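Local coordinates for VAO-type flavoprotein oxidase VAO615 (Myceliophthora thermophila, PDB 6F72), which probably acts as a flavoprotein oxidase with bicovalently bound FAD that, once reduced, reacts rapidly with molecular oxygen, although no substrate has yet been identified, at residues Arg29-Asp34 and Thr164-Leu169; Thr57-Ser62 and Gln116-Gly121; Asp97-Asn102 and Ala407-Phe412; Phe103-Cys108 and Leu120-Ser125. All blocks are in the same frame, centred on the assembly; numbering follows the deposited sequence.

How the contacts relate
Contacts 1, 2 and 4 lie on the same side of the chain's centre, while contact 3 is deeper and reaches the FAD through A407 and Y409. Contacts 2 and 4 share L120 and G121, have centres about 7 Å apart, and are tied by the disulfide from C118 SG to C108 SG. Contact 4 is also close to contact 1, with centres about 12 Å apart; K166 CB packs 3.3 Å from G121 O. Contacts 3 and 4 both use helix 101-104 and touch the glycan on N105, and D97 joins them through D97 OD2 to Y123 OH, 2.5 Å. D97 OD1 also meets Q60 N of contact 2, at 2.8 Å.

Contact 1: Arg29-Asp34 and Thr164-Leu169; sequences RVLPGD and TGKGAL
A single water joins V30 to G167, giving one proton to each carbonyl: its oxygen lies 2.6 Å from V30 O and equally 2.6 Å from G167 O. The two carbonyl oxygens are 3.8 Å apart; both are acceptors, so the water, with two protons to give, can bridge them. Next to this bridge the backbones draw together, L31 CA standing 4.8 Å from G167 CA. The bare CA of G167 is what permits this: the P32 ring comes down on it with its CD, at 3.5 Å from G167 CA, while the CD2 methyl of L31 approaches alongside and also touches K166 O at 3.6 Å. L31 carries its CG beside the backbone N (chi1 -72°), and from there CD2 reaches across to the K166-G167 peptide.

Both segments form type II beta turns, L31 to D34 and G165 to A168, which touch through L31, P32, K166 and G167; in each the third position is a glycine, G33 and G167, as suits the positive phi there. The second turn leads into strand 169-172 of the PCMH-type FAD-binding domain; the first precedes helix 40-49. Within the first turn, the carboxylate of D34 folds back on the backbone: L31 N donates to D34 OD2 over 2.8 Å, nearly straight at 167° but from above the carboxylate plane. That same oxygen also forms a salt bridge with R570, so OD2 is gripped twice. K166 touches L31 only loosely, CG being its nearest side-chain atom, and gives its NZ to T568 O, so that each segment has a polar link to the C-terminal region of the chain.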
# COMPACT_ATOMS: atom_id res chain seq x y z
N ARG A 29 0.10 -10.21 -25.63
CA ARG A 29 -0.08 -8.75 -25.72
C ARG A 29 1.02 -8.16 -26.60
O ARG A 29 2.17 -8.61 -26.55
CB ARG A 29 -0.01 -8.09 -24.34
CG ARG A 29 -1.15 -8.42 -23.40
CD ARG A 29 -2.50 -8.04 -23.98
NE ARG A 29 -3.54 -8.16 -22.97
CZ ARG A 29 -4.84 -8.23 -23.23
NH1 ARG A 29 -5.28 -8.21 -24.48
NH2 ARG A 29 -5.70 -8.34 -22.22
N VAL A 30 0.65 -7.16 -27.40
CA VAL A 30 1.59 -6.51 -28.32
C VAL A 30 2.56 -5.56 -27.60
O VAL A 30 2.19 -4.91 -26.61
CB VAL A 30 0.88 -5.78 -29.51
CG1 VAL A 30 0.18 -6.79 -30.42
CG2 VAL A 30 -0.07 -4.70 -29.02
N LEU A 31 3.78 -5.48 -28.12
CA LEU A 31 4.84 -4.65 -27.54
C LEU A 31 5.33 -3.61 -28.55
O LEU A 31 5.20 -3.84 -29.76
CB LEU A 31 6.00 -5.53 -27.05
CG LEU A 31 5.77 -6.38 -25.79
CD1 LEU A 31 7.08 -7.05 -25.38
CD2 LEU A 31 5.23 -5.56 -24.63
N PRO A 32 5.89 -2.47 -28.07
CA PRO A 32 6.49 -1.53 -29.04
C PRO A 32 7.57 -2.26 -29.83
O PRO A 32 8.36 -3.02 -29.24
CB PRO A 32 7.09 -0.43 -28.17
CG PRO A 32 6.36 -0.52 -26.88
CD PRO A 32 6.04 -1.98 -26.69
N GLY A 33 7.55 -2.08 -31.15
CA GLY A 33 8.43 -2.81 -32.06
C GLY A 33 7.71 -3.87 -32.87
O GLY A 33 8.15 -4.19 -33.98
N ASP A 34 6.62 -4.42 -32.33
CA ASP A 34 5.81 -5.43 -33.03
C ASP A 34 5.16 -4.86 -34.29
O ASP A 34 4.76 -3.69 -34.31
CB ASP A 34 4.70 -5.97 -32.13
CG ASP A 34 5.23 -6.77 -30.94
OD1 ASP A 34 6.46 -6.89 -30.79
OD2 ASP A 34 4.38 -7.28 -30.16
N THR A 164 2.90 -0.78 -12.93
CA THR A 164 3.57 -0.63 -14.24
C THR A 164 3.39 -1.87 -15.11
O THR A 164 2.85 -2.89 -14.66
CB THR A 164 5.11 -0.37 -14.20
OG1 THR A 164 5.74 -0.99 -13.07
CG2 THR A 164 5.46 1.14 -14.36
N GLY A 165 3.83 -1.76 -16.36
CA GLY A 165 3.87 -2.87 -17.31
C GLY A 165 4.48 -2.41 -18.62
O GLY A 165 4.04 -1.43 -19.21
N LYS A 166 5.53 -3.12 -19.06
CA LYS A 166 6.19 -2.88 -20.33
C LYS A 166 5.17 -2.99 -21.48
O LYS A 166 4.36 -3.91 -21.50
CB LYS A 166 7.34 -3.89 -20.51
CG LYS A 166 8.07 -3.80 -21.84
CD LYS A 166 9.10 -4.90 -21.99
CE LYS A 166 10.46 -4.45 -21.50
NZ LYS A 166 11.55 -5.37 -21.96
N GLY A 167 5.22 -2.01 -22.39
CA GLY A 167 4.36 -1.97 -23.58
C GLY A 167 2.88 -1.71 -23.32
O GLY A 167 2.04 -2.00 -24.18
N ALA A 168 2.57 -1.17 -22.15
CA ALA A 168 1.18 -1.05 -21.70
C ALA A 168 0.57 0.33 -21.94
O ALA A 168 1.29 1.34 -22.01
CB ALA A 168 1.06 -1.41 -20.24
N LEU A 169 -0.75 0.33 -22.08
CA LEU A 169 -1.57 1.52 -21.95
C LEU A 169 -2.03 1.59 -20.50
O LEU A 169 -2.65 0.64 -20.01
CB LEU A 169 -2.78 1.45 -22.89
CG LEU A 169 -3.75 2.63 -22.91
CD1 LEU A 169 -3.07 3.85 -23.50
CD2 LEU A 169 -5.01 2.28 -23.67
O HOH W 1 0.54 -4.02 -24.76

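Contact 2: Thr57-Ser62 and Gln116-Gly121; sequences TVPQAS and QPCQLG
The P59 ring and the L120 side chain cross at about a right angle, and the CD2 methyl of L120 does the touching, 3.5 Å from P59 CD. The same methyl of L120 also meets T57, 3.5 Å from T57 O and 3.9 Å from T57 CG2, the two side chains running at a slant to each other. T57 turns its methyl rather than its hydroxyl to the leucine because CG2 is anti to the backbone N; OG1 sits beside that N (chi1 -54°) and is bonded to P124 O.

A second patch forms round the sulfur of C118. SG, also set anti to its backbone N (chi1 174°), comes over the proline ring at 4.0 Å from P59 CG and abuts S62 CB at 3.7 Å. The contact thus brings the loop after strand 54-56, an outermost strand of the four-stranded mixed sheet, against the loop before its antiparallel neighbour 126-129, with the disulfide C108-C118 between them. Because SG is bonded to C108, the sulfur is an apolar, proton-free surface where it meets P59 and S62. S62 N donates to P59 O over 3.1 Å, which closes the backbone behind the proline. S62 keeps its CB on the sulfur while its OG points to another partner, the side-chain oxygen of Q71.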
# COMPACT_ATOMS: atom_id res chain seq x y z
N THR A 57 4.66 8.31 -22.59
CA THR A 57 5.47 8.28 -21.39
C THR A 57 6.87 8.87 -21.65
O THR A 57 7.56 8.49 -22.61
CB THR A 57 5.60 6.86 -20.80
OG1 THR A 57 4.29 6.31 -20.61
CG2 THR A 57 6.35 6.88 -19.48
N VAL A 58 7.23 9.83 -20.82
CA VAL A 58 8.57 10.36 -20.75
C VAL A 58 8.91 10.27 -19.27
O VAL A 58 8.35 11.03 -18.48
CB VAL A 58 8.66 11.83 -21.23
CG1 VAL A 58 10.10 12.32 -21.12
CG2 VAL A 58 8.14 11.96 -22.65
N PRO A 59 9.81 9.32 -18.90
CA PRO A 59 10.18 9.13 -17.49
C PRO A 59 10.73 10.42 -16.89
O PRO A 59 11.37 11.19 -17.58
CB PRO A 59 11.25 8.03 -17.55
CG PRO A 59 10.82 7.20 -18.70
CD PRO A 59 10.29 8.19 -19.72
N GLN A 60 10.43 10.65 -15.61
CA GLN A 60 10.82 11.88 -14.92
C GLN A 60 12.35 12.18 -14.94
O GLN A 60 12.75 13.34 -14.95
CB GLN A 60 10.29 11.84 -13.48
CG GLN A 60 10.16 13.20 -12.81
CD GLN A 60 9.57 13.11 -11.42
OE1 GLN A 60 9.89 12.22 -10.64
NE2 GLN A 60 8.68 14.05 -11.10
N ALA A 61 13.18 11.14 -14.97
CA ALA A 61 14.64 11.29 -15.01
C ALA A 61 15.24 11.40 -16.42
O ALA A 61 16.46 11.31 -16.60
CB ALA A 61 15.33 10.19 -14.20
N SER A 62 14.40 11.64 -17.43
CA SER A 62 14.90 11.91 -18.78
C SER A 62 15.79 13.16 -18.80
O SER A 62 16.70 13.25 -19.63
CB SER A 62 13.77 12.06 -19.78
OG SER A 62 13.16 13.31 -19.60
N GLN A 116 23.70 7.02 -21.06
CA GLN A 116 22.85 5.83 -21.12
C GLN A 116 21.43 6.25 -21.54
O GLN A 116 20.82 7.12 -20.89
CB GLN A 116 22.86 5.07 -19.78
CG GLN A 116 22.12 3.74 -19.80
CD GLN A 116 21.95 3.12 -18.42
OE1 GLN A 116 22.84 3.20 -17.57
NE2 GLN A 116 20.81 2.47 -18.19
N PRO A 117 20.90 5.64 -22.64
CA PRO A 117 19.62 6.08 -23.20
C PRO A 117 18.49 5.95 -22.19
O PRO A 117 18.40 4.92 -21.51
CB PRO A 117 19.39 5.10 -24.37
CG PRO A 117 20.74 4.56 -24.70
CD PRO A 117 21.43 4.47 -23.37
N CYS A 118 17.68 7.01 -22.08
CA CYS A 118 16.49 6.99 -21.23
C CYS A 118 15.42 6.10 -21.86
O CYS A 118 14.70 6.51 -22.79
CB CYS A 118 15.94 8.41 -20.97
SG CYS A 118 14.37 8.42 -20.05
N GLN A 119 15.33 4.88 -21.33
CA GLN A 119 14.42 3.87 -21.84
C GLN A 119 13.22 3.70 -20.91
O GLN A 119 13.29 3.96 -19.70
CB GLN A 119 15.15 2.53 -22.02
CG GLN A 119 16.12 2.50 -23.19
CD GLN A 119 17.24 1.49 -23.00
OE1 GLN A 119 17.02 0.40 -22.48
NE2 GLN A 119 18.45 1.85 -23.42
N LEU A 120 12.12 3.25 -21.51
CA LEU A 120 10.88 3.06 -20.79
C LEU A 120 10.96 1.83 -19.89
O LEU A 120 10.63 1.91 -18.71
CB LEU A 120 9.70 3.00 -21.77
CG LEU A 120 9.34 4.25 -22.59
CD1 LEU A 120 8.08 4.02 -23.40
CD2 LEU A 120 9.19 5.50 -21.73
N GLY A 121 11.46 0.71 -20.42
CA GLY A 121 11.61 -0.53 -19.66
C GLY A 121 10.26 -1.04 -19.20
O GLY A 121 9.39 -1.31 -20.02

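Contact 3: Asp97-Asn102 and Ala407-Phe412; sequences DVLSQN and AAYFPF. With NAG (2-acetamido-2-deoxy-beta-D-glucopyranose), chain C; FAD (flavin-adenine dinucleotide), chain E.
The FAD pocket is walled at the dimethylbenzene end of the flavin by A407 and Y409, and this contact backs that wall with the residues leading into helix 101-104. The Y409 ring approaches the flavin with CE2, 3.5 Å from FAD C8M, and A407 CB lies 3.7 Å from FAD C7M. L99 leans over one face of the same ring in a CH-pi contact, its CB 4.0 Å from the centroid and 29° off the normal, while S100 CB sits by the phenol oxygen. The Y409 hydroxyl is bonded to the backbone O of H157, the histidine that is itself linked covalently to the flavin.

Q101 ties the two segments directly. Its chain is bent at chi2 (89°), which swings the amide back toward the Y409 carbonyl; Q101 NE2 donates to Y409 O over 3.1 Å along an almost straight path of 171°, the acceptor lying in the amide plane. The amide oxygen, Q101 OE1, ends up against the P411 ring, 3.3 Å from P411 CG, the two side chains crossing at about a right angle. Two waters each give a proton to P411 O: one takes a proton from S100 OG at 2.7 Å, the other from N102 ND2 at 2.8 Å. S100 is also the N-cap of helix 101-104.

NE2 of Q101 also donates to D85 OD1, so two acceptors fix how the amide is turned, while OE1 is left buried against P411 ring carbons and the Y409 ring without a polar partner.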
# COMPACT_ATOMS: atom_id res chain seq x y z
N ASP A 97 5.57 7.24 -14.15
CA ASP A 97 6.59 6.80 -13.20
C ASP A 97 5.96 5.97 -12.10
O ASP A 97 4.79 6.18 -11.77
CB ASP A 97 7.34 7.96 -12.54
CG ASP A 97 8.62 8.33 -13.26
OD1 ASP A 97 8.54 9.12 -14.22
OD2 ASP A 97 9.71 7.83 -12.84
N VAL A 98 6.73 5.03 -11.56
CA VAL A 98 6.38 4.39 -10.28
C VAL A 98 7.43 4.73 -9.23
O VAL A 98 8.53 5.20 -9.59
CB VAL A 98 6.11 2.87 -10.41
CG1 VAL A 98 4.81 2.63 -11.17
CG2 VAL A 98 7.26 2.12 -11.07
N LEU A 99 7.11 4.53 -7.96
CA LEU A 99 8.05 4.86 -6.88
C LEU A 99 9.16 3.82 -6.65
O LEU A 99 10.21 4.13 -6.06
CB LEU A 99 7.30 5.14 -5.57
CG LEU A 99 6.38 6.35 -5.34
CD1 LEU A 99 5.93 6.30 -3.89
CD2 LEU A 99 7.06 7.67 -5.59
N SER A 100 8.96 2.59 -7.15
CA SER A 100 9.90 1.50 -6.88
C SER A 100 11.17 1.54 -7.72
O SER A 100 11.12 1.33 -8.95
CB SER A 100 9.22 0.14 -7.00
OG SER A 100 10.17 -0.90 -7.05
N GLN A 101 12.30 1.75 -7.04
CA GLN A 101 13.62 1.76 -7.68
C GLN A 101 13.90 0.41 -8.35
O GLN A 101 14.59 0.35 -9.36
CB GLN A 101 14.74 2.07 -6.68
CG GLN A 101 14.56 3.31 -5.79
CD GLN A 101 13.83 3.00 -4.49
OE1 GLN A 101 13.05 2.06 -4.41
NE2 GLN A 101 14.06 3.82 -3.47
N ASN A 102 13.33 -0.66 -7.79
CA ASN A 102 13.52 -1.99 -8.35
C ASN A 102 12.79 -2.16 -9.69
O ASN A 102 13.31 -2.81 -10.59
CB ASN A 102 13.11 -3.08 -7.36
CG ASN A 102 13.45 -4.49 -7.84
OD1 ASN A 102 14.44 -4.72 -8.51
ND2 ASN A 102 12.62 -5.44 -7.44
N ALA A 407 8.09 9.76 3.93
CA ALA A 407 8.17 8.31 4.02
C ALA A 407 9.10 7.71 2.97
O ALA A 407 8.80 7.73 1.77
CB ALA A 407 6.77 7.69 3.94
N ALA A 408 10.24 7.20 3.46
CA ALA A 408 11.23 6.48 2.66
C ALA A 408 10.59 5.35 1.87
O ALA A 408 9.63 4.73 2.35
CB ALA A 408 12.34 5.94 3.54
N TYR A 409 11.07 5.13 0.66
CA TYR A 409 10.59 4.04 -0.15
C TYR A 409 11.60 2.92 -0.18
O TYR A 409 12.69 3.06 -0.77
CB TYR A 409 10.25 4.46 -1.58
CG TYR A 409 9.42 3.41 -2.28
CD1 TYR A 409 10.01 2.27 -2.85
CD2 TYR A 409 8.01 3.54 -2.33
CE1 TYR A 409 9.24 1.30 -3.47
CE2 TYR A 409 7.23 2.58 -2.96
CZ TYR A 409 7.84 1.47 -3.52
OH TYR A 409 7.05 0.52 -4.12
N PHE A 410 11.24 1.82 0.46
CA PHE A 410 12.05 0.60 0.45
C PHE A 410 11.38 -0.41 -0.49
O PHE A 410 10.28 -0.87 -0.21
CB PHE A 410 12.14 0.01 1.85
CG PHE A 410 12.62 0.97 2.91
CD1 PHE A 410 13.90 1.53 2.85
CD2 PHE A 410 11.81 1.26 4.01
CE1 PHE A 410 14.35 2.38 3.86
CE2 PHE A 410 12.26 2.11 5.03
CZ PHE A 410 13.53 2.67 4.95
N PRO A 411 12.03 -0.73 -1.62
CA PRO A 411 11.45 -1.57 -2.69
C PRO A 411 11.44 -3.09 -2.43
O PRO A 411 10.97 -3.86 -3.29
CB PRO A 411 12.37 -1.28 -3.88
CG PRO A 411 13.69 -0.97 -3.25
CD PRO A 411 13.37 -0.22 -1.99
N PHE A 412 11.99 -3.49 -1.29
CA PHE A 412 12.01 -4.89 -0.87
C PHE A 412 11.22 -5.04 0.44
O PHE A 412 11.76 -5.48 1.46
CB PHE A 412 13.45 -5.43 -0.75
CG PHE A 412 14.34 -5.07 -1.91
CD1 PHE A 412 14.18 -5.68 -3.16
CD2 PHE A 412 15.34 -4.11 -1.76
CE1 PHE A 412 15.00 -5.33 -4.24
CE2 PHE A 412 16.16 -3.76 -2.83
CZ PHE A 412 16.00 -4.38 -4.06
C1 NAG C . 15.59 -5.70 -14.85
C2 NAG C . 14.44 -6.64 -14.42
C3 NAG C . 14.79 -8.10 -14.69
C4 NAG C . 15.25 -8.34 -16.14
C5 NAG C . 16.29 -7.29 -16.56
C6 NAG C . 16.56 -7.33 -18.06
C7 NAG C . 12.90 -5.96 -12.60
C8 NAG C . 12.72 -5.90 -11.12
N2 NAG C . 14.06 -6.48 -13.02
O3 NAG C . 13.64 -8.91 -14.40
O4 NAG C . 15.91 -9.62 -16.24
O5 NAG C . 15.88 -5.96 -16.23
O6 NAG C . 17.86 -6.76 -18.26
O7 NAG C . 12.01 -5.56 -13.35
PA FAD E . -0.72 2.14 -6.96
O1A FAD E . 0.62 1.49 -7.18
O2A FAD E . -1.08 3.27 -7.89
O5B FAD E . -1.85 0.99 -7.02
C5B FAD E . -1.67 -0.28 -6.39
C4B FAD E . -2.51 -1.35 -7.07
O4B FAD E . -3.89 -0.96 -7.06
C3B FAD E . -2.16 -1.62 -8.52
O3B FAD E . -2.34 -3.02 -8.74
C2B FAD E . -3.19 -0.84 -9.32
O2B FAD E . -3.46 -1.45 -10.58
C1B FAD E . -4.40 -0.87 -8.40
N9A FAD E . -5.27 0.33 -8.47
C8A FAD E . -5.01 1.52 -7.89
N7A FAD E . -6.02 2.39 -8.11
C5A FAD E . -6.96 1.74 -8.83
C6A FAD E . -8.28 2.08 -9.40
N6A FAD E . -8.78 3.33 -9.23
N1A FAD E . -8.94 1.13 -10.10
C2A FAD E . -8.44 -0.11 -10.28
N3A FAD E . -7.24 -0.49 -9.77
C4A FAD E . -6.46 0.38 -9.06
N1 FAD E . -0.34 0.13 3.40
C2 FAD E . -0.97 0.01 4.60
O2 FAD E . -1.88 -0.85 4.73
N3 FAD E . -0.63 0.78 5.66
C4 FAD E . 0.34 1.71 5.62
O4 FAD E . 0.61 2.40 6.63
C4X FAD E . 1.05 1.91 4.34
N5 FAD E . 2.03 2.83 4.22
C5X FAD E . 2.70 3.01 3.04
C6 FAD E . 3.71 3.98 2.93
C7 FAD E . 4.38 4.14 1.69
C7M FAD E . 5.48 5.19 1.60
C8 FAD E . 4.01 3.29 0.50
C8M FAD E . 4.60 3.46 -0.89
C9 FAD E . 3.00 2.34 0.64
C9A FAD E . 2.33 2.16 1.85
N10 FAD E . 1.30 1.20 1.96
C10 FAD E . 0.65 1.04 3.21
C1' FAD E . 0.97 0.34 0.83
C2' FAD E . -0.29 0.60 0.06
O2' FAD E . -1.38 0.16 0.86
C3' FAD E . -0.16 -0.24 -1.21
O3' FAD E . 1.12 -0.04 -1.84
C4' FAD E . -1.29 0.07 -2.19
O4' FAD E . -1.28 -0.90 -3.24
C5' FAD E . -1.20 1.50 -2.72
O5' FAD E . -2.19 1.74 -3.71
P FAD E . -2.08 3.05 -4.62
O1P FAD E . -1.84 4.24 -3.74
O2P FAD E . -3.27 2.99 -5.56
O3P FAD E . -0.74 2.75 -5.47
O HOH W 2 9.38 -2.62 -5.10
O HOH W 3 11.00 -5.83 -5.17

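Contact 4: Phe103-Cys108 and Leu120-Ser125; sequences FQNYSC and LGNYPS. With NAG (2-acetamido-2-deoxy-beta-D-glucopyranose), chain C.
N122 sets its CG beside the backbone N (chi1 -63°), which brings the amide nitrogen to the F103 carbonyl, while N105, with CG anti to its N (chi1 -156°), carries the sugar so that its acetamido O7 comes to the same N122 ND2. N122 ND2 then donates to F103 O over 2.8 Å at 162°, in the carbonyl plane and on a lone pair. It also donates to O7 of the N-acetylglucosamine at 2.9 Å, a sugar bonded covalently to N105 ND2. One amide nitrogen thus grips a helix-end carbonyl and the first sugar of the experimentally established N-glycan.

Two tight turns meet here, type I' from Q104 to S107 and type II' from L120 to Y123. A water binds them: it gives a proton to Q104 O at 2.8 Å, accepts from N122 N at 2.9 Å, and is hydrogen-bonded to S107 OG at 2.9 Å. S107 OG also rests 3.6 Å from G121 CA, where a side chain on G121 would collide with it; the positive phi of G121 suits glycine as well. Q104 and Y123 run side by side, Y123 OH 3.4 Å from Q104 CG; the hydroxyl itself is bonded to D97 OD2, and the Q104 amide to W84 and V98.

The contact packs the C-terminal end of helix 101-104 on the loop entering strand 126-129, with F103 edge-to-face to H522 and Y106 reaching out to helix 488-508.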
# COMPACT_ATOMS: atom_id res chain seq x y z
N PHE A 103 11.60 -1.57 -9.80
CA PHE A 103 10.84 -1.65 -11.04
C PHE A 103 11.27 -0.59 -12.08
O PHE A 103 11.14 -0.84 -13.26
CB PHE A 103 9.31 -1.72 -10.79
CG PHE A 103 8.87 -3.04 -10.21
CD1 PHE A 103 8.68 -4.15 -11.04
CD2 PHE A 103 8.74 -3.19 -8.83
CE1 PHE A 103 8.34 -5.38 -10.50
CE2 PHE A 103 8.40 -4.43 -8.29
CZ PHE A 103 8.20 -5.52 -9.12
N GLN A 104 11.78 0.56 -11.61
CA GLN A 104 12.54 1.50 -12.46
C GLN A 104 13.63 0.70 -13.17
O GLN A 104 13.80 0.83 -14.38
CB GLN A 104 13.17 2.63 -11.65
CG GLN A 104 12.16 3.65 -11.16
CD GLN A 104 12.66 4.47 -9.98
OE1 GLN A 104 13.85 4.49 -9.69
NE2 GLN A 104 11.75 5.16 -9.31
N ASN A 105 14.31 -0.17 -12.41
CA ASN A 105 15.25 -1.16 -12.96
C ASN A 105 16.34 -0.53 -13.86
O ASN A 105 16.71 -1.10 -14.90
CB ASN A 105 14.50 -2.28 -13.69
CG ASN A 105 15.30 -3.56 -13.76
OD1 ASN A 105 16.21 -3.77 -12.98
ND2 ASN A 105 14.95 -4.43 -14.70
N TYR A 106 16.81 0.64 -13.46
CA TYR A 106 17.90 1.38 -14.13
C TYR A 106 17.59 1.87 -15.56
O TYR A 106 18.51 2.31 -16.26
CB TYR A 106 19.21 0.57 -14.11
CG TYR A 106 19.63 0.05 -12.74
CD1 TYR A 106 20.43 0.84 -11.89
CD2 TYR A 106 19.25 -1.23 -12.29
CE1 TYR A 106 20.83 0.37 -10.64
CE2 TYR A 106 19.65 -1.70 -11.04
CZ TYR A 106 20.45 -0.90 -10.23
OH TYR A 106 20.87 -1.32 -8.99
N SER A 107 16.33 1.79 -15.99
CA SER A 107 15.97 2.10 -17.38
C SER A 107 16.12 3.57 -17.69
O SER A 107 16.58 3.94 -18.78
CB SER A 107 14.57 1.64 -17.72
OG SER A 107 14.42 0.25 -17.48
N CYS A 108 15.72 4.41 -16.74
CA CYS A 108 15.80 5.85 -16.86
C CYS A 108 15.74 6.47 -15.48
O CYS A 108 14.71 7.01 -15.06
CB CYS A 108 14.69 6.41 -17.76
SG CYS A 108 14.92 8.18 -18.09
N LEU A 120 12.12 3.25 -21.51
CA LEU A 120 10.88 3.06 -20.79
C LEU A 120 10.96 1.83 -19.89
O LEU A 120 10.63 1.91 -18.71
CB LEU A 120 9.70 3.00 -21.77
CG LEU A 120 9.34 4.25 -22.59
CD1 LEU A 120 8.08 4.02 -23.40
CD2 LEU A 120 9.19 5.50 -21.73
N GLY A 121 11.46 0.71 -20.42
CA GLY A 121 11.61 -0.53 -19.66
C GLY A 121 10.26 -1.04 -19.20
O GLY A 121 9.39 -1.31 -20.02
N ASN A 122 10.08 -1.13 -17.88
CA ASN A 122 8.83 -1.60 -17.26
C ASN A 122 7.70 -0.54 -17.28
O ASN A 122 6.53 -0.86 -17.02
CB ASN A 122 9.07 -2.04 -15.81
CG ASN A 122 10.01 -3.25 -15.69
OD1 ASN A 122 9.99 -4.19 -16.50
ND2 ASN A 122 10.82 -3.23 -14.65
N TYR A 123 8.06 0.71 -17.57
CA TYR A 123 7.10 1.81 -17.65
C TYR A 123 6.16 1.57 -18.82
O TYR A 123 6.58 0.99 -19.83
CB TYR A 123 7.85 3.14 -17.81
CG TYR A 123 8.37 3.72 -16.51
CD1 TYR A 123 8.51 2.92 -15.36
CD2 TYR A 123 8.76 5.05 -16.44
CE1 TYR A 123 9.00 3.45 -14.18
CE2 TYR A 123 9.26 5.59 -15.26
CZ TYR A 123 9.36 4.78 -14.14
OH TYR A 123 9.83 5.31 -12.96
N PRO A 124 4.87 1.99 -18.69
CA PRO A 124 3.91 1.87 -19.80
C PRO A 124 4.33 2.78 -20.97
O PRO A 124 4.95 3.81 -20.73
CB PRO A 124 2.60 2.40 -19.19
CG PRO A 124 3.06 3.40 -18.17
CD PRO A 124 4.32 2.80 -17.59
N SER A 125 3.97 2.41 -22.20
CA SER A 125 4.22 3.24 -23.39
C SER A 125 3.38 4.52 -23.46
O SER A 125 3.88 5.58 -23.86
CB SER A 125 3.95 2.42 -24.64
OG SER A 125 4.87 1.36 -24.76
C1 NAG C . 15.59 -5.70 -14.85
C2 NAG C . 14.44 -6.64 -14.42
C3 NAG C . 14.79 -8.10 -14.69
C4 NAG C . 15.25 -8.34 -16.14
C5 NAG C . 16.29 -7.29 -16.56
C6 NAG C . 16.56 -7.33 -18.06
C7 NAG C . 12.90 -5.96 -12.60
C8 NAG C . 12.72 -5.90 -11.12
N2 NAG C . 14.06 -6.48 -13.02
O3 NAG C . 13.64 -8.91 -14.40
O4 NAG C . 15.91 -9.62 -16.24
O5 NAG C . 15.88 -5.96 -16.23
O6 NAG C . 17.86 -6.76 -18.26
O7 NAG C . 12.01 -5.56 -13.35
O HOH W 4 12.22 -0.84 -16.01